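Local coordinates for putative aspartyl-tRNA synthetase (Leishmania major, PDB 6OD8), which probably charges tRNA(Asp) with L-aspartate at the expense of ATP, as a class II aminoacyl-tRNA synthetase, at residues N336-E340 / L361-L365. Residues are numbered along the deposited sequence; the frame is centred on the assembly and turned at random.
With EDO (1,2-ethanediol), chain I.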
loop_
_atom_site.group_PDB
_atom_site.type_symbol
_atom_site.label_atom_id
_atom_site.label_comp_id
_atom_site.label_asym_id
_atom_site.label_seq_id
_atom_site.Cartn_x
_atom_site.Cartn_y
_atom_site.Cartn_z
ATOM N N ASN A 336 18.479 2.134 -4.964
ATOM C CA ASN A 336 19.055 3.295 -5.632
ATOM C C ASN A 336 17.968 4.296 -5.989
ATOM O O ASN A 336 18.099 5.490 -5.723
ATOM C CB ASN A 336 19.811 2.860 -6.891
ATOM C CG ASN A 336 20.565 3.996 -7.549
ATOM O OD1 ASN A 336 21.331 4.709 -6.907
ATOM N ND2 ASN A 336 20.358 4.162 -8.838
ATOM N N TYR A 337 16.882 3.809 -6.594
ATOM C CA TYR A 337 15.771 4.667 -6.995
ATOM C C TYR A 337 15.211 5.432 -5.802
ATOM O O TYR A 337 14.974 6.644 -5.875
ATOM C CB TYR A 337 14.693 3.783 -7.632
ATOM C CG TYR A 337 13.431 4.465 -8.132
ATOM C CD1 TYR A 337 13.291 4.801 -9.475
ATOM C CD2 TYR A 337 12.355 4.700 -7.279
ATOM C CE1 TYR A 337 12.112 5.394 -9.959
ATOM C CE2 TYR A 337 11.175 5.300 -7.750
ATOM C CZ TYR A 337 11.064 5.646 -9.091
ATOM O OH TYR A 337 9.895 6.235 -9.571
ATOM N N ILE A 338 14.970 4.724 -4.697
ATOM C CA ILE A 338 14.391 5.343 -3.506
ATOM C C ILE A 338 15.329 6.412 -2.952
ATOM O O ILE A 338 14.922 7.555 -2.709
ATOM C CB ILE A 338 14.055 4.265 -2.457
ATOM C CG1 ILE A 338 12.911 3.382 -2.967
ATOM C CG2 ILE A 338 13.698 4.880 -1.092
ATOM C CD1 ILE A 338 12.604 2.162 -2.097
ATOM N N PHE A 339 16.596 6.057 -2.747
ATOM C CA PHE A 339 17.553 6.976 -2.137
ATOM C C PHE A 339 17.756 8.210 -2.996
ATOM O O PHE A 339 17.889 9.330 -2.481
ATOM C CB PHE A 339 18.911 6.266 -1.941
ATOM C CG PHE A 339 18.905 5.197 -0.882
ATOM C CD1 PHE A 339 18.028 5.261 0.183
ATOM C CD2 PHE A 339 19.817 4.132 -0.945
ATOM C CE1 PHE A 339 18.038 4.286 1.166
ATOM C CE2 PHE A 339 19.844 3.160 0.031
ATOM C CZ PHE A 339 18.941 3.227 1.094
ATOM N N GLU A 340 17.821 8.022 -4.311
ATOM C CA GLU A 340 17.999 9.168 -5.200
ATOM C C GLU A 340 16.818 10.129 -5.125
ATOM O O GLU A 340 17.005 11.351 -5.177
ATOM C CB GLU A 340 18.214 8.655 -6.622
ATOM C CG GLU A 340 18.042 9.646 -7.732
ATOM C CD GLU A 340 18.125 8.963 -9.096
ATOM O OE1 GLU A 340 18.958 8.033 -9.243
ATOM O OE2 GLU A 340 17.344 9.339 -10.003
ATOM N N LEU A 361 23.091 9.794 4.003
ATOM C CA LEU A 361 23.531 8.456 3.642
ATOM C C LEU A 361 24.333 8.485 2.350
ATOM O O LEU A 361 23.957 9.158 1.381
ATOM C CB LEU A 361 22.326 7.540 3.466
ATOM C CG LEU A 361 22.613 6.041 3.389
ATOM C CD1 LEU A 361 22.885 5.575 4.810
ATOM C CD2 LEU A 361 21.410 5.282 2.769
ATOM N N VAL A 362 25.442 7.754 2.348
ATOM C CA VAL A 362 26.206 7.461 1.138
ATOM C C VAL A 362 25.929 6.005 0.800
ATOM O O VAL A 362 26.188 5.121 1.621
ATOM C CB VAL A 362 27.704 7.714 1.339
ATOM C CG1 VAL A 362 28.486 7.335 0.080
ATOM C CG2 VAL A 362 27.951 9.190 1.699
ATOM N N TRP A 363 25.358 5.751 -0.383
ATOM C CA TRP A 363 25.056 4.382 -0.776
ATOM C C TRP A 363 25.861 3.911 -1.986
ATOM O O TRP A 363 25.783 2.733 -2.328
ATOM C CB TRP A 363 23.539 4.207 -1.033
ATOM C CG TRP A 363 22.953 4.915 -2.235
ATOM C CD1 TRP A 363 22.687 4.374 -3.458
ATOM C CD2 TRP A 363 22.517 6.278 -2.297
ATOM N NE1 TRP A 363 22.119 5.322 -4.284
ATOM C CE2 TRP A 363 22.033 6.505 -3.603
ATOM C CE3 TRP A 363 22.509 7.333 -1.379
ATOM C CZ2 TRP A 363 21.525 7.739 -4.006
ATOM C CZ3 TRP A 363 22.018 8.566 -1.786
ATOM C CH2 TRP A 363 21.534 8.755 -3.087
ATOM N N LYS A 364 26.625 4.795 -2.627
ATOM C CA LYS A 364 27.436 4.474 -3.798
ATOM C C LYS A 364 28.914 4.618 -3.478
ATOM O O LYS A 364 29.326 5.595 -2.835
ATOM C CB LYS A 364 27.125 5.405 -4.979
ATOM C CG LYS A 364 25.677 5.428 -5.458
ATOM C CD LYS A 364 25.575 6.178 -6.785
ATOM C CE LYS A 364 24.135 6.302 -7.240
ATOM N NZ LYS A 364 24.051 6.758 -8.660
ATOM N N LEU A 365 29.724 3.685 -3.979
ATOM C CA LEU A 365 31.153 3.958 -4.081
ATOM C C LEU A 365 31.400 5.037 -5.134
ATOM O O LEU A 365 30.670 5.143 -6.123
ATOM C CB LEU A 365 31.919 2.686 -4.465
ATOM C CG LEU A 365 32.470 1.777 -3.366
ATOM C CD1 LEU A 365 31.345 1.185 -2.581
ATOM C CD2 LEU A 365 33.357 0.665 -3.959
HETATM C C1 EDO I . 14.103 12.365 -8.874
HETATM O O1 EDO I . 13.880 12.400 -10.288
HETATM C C2 EDO I . 15.590 12.517 -8.587
HETATM O O2 EDO I . 16.343 11.756 -9.535
HETATM O O HOH W 1 21.789 5.651 -10.697
HETATM O O HOH W 2 21.112 7.511 -8.000
#
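Trp363 lays its indole against one flank of the helix that carries Asn336, Phe339 and Glu340. From its CB, which lies 3.7 Å from Phe339 CD2, the side chain enters the ring at CG, and here the same CD2 comes to 3.5 Å. The Phe339 ring and the five-membered ring of Trp363 are inclined at 54°, an oblique pairing. Farther out, Phe339 CB sits over the centre of the six-membered ring, CD2 and CE2 included, 3.4 Å from its centroid, in a CH-pi contact almost on the ring normal; on the rim CZ2 comes near Glu340 N, and CH2 at the far end lies 3.7 Å from Phe339 O. At the polar edge, NE1 donates a nearly straight hydrogen bond (174°) to a lone pair of Asn336 OD1, 2.8 Å away and in the indole plane. With CG anti to the backbone N (chi1 -173°), Asn336 extends its amide to that edge. OD1 also accepts from a water that donates to Glu340 OE1 and accepts from Lys364 NZ; a second water joins Asn336 ND2 to the same amine, which also hydrogen-bonds Asp396 O. Leu361 CD2 rests over one face of the Phe339 ring, displaced toward its rim, 3.8 Å from the centroid, in a CH-pi contact. The contact thus fastens the loop between helices 346-353 and 367-373 to helix 325-342, with Ile477 of strand 472-477 touching Phe339 and Leu361 and helix 215-237 packing against Tyr337 and Ile338.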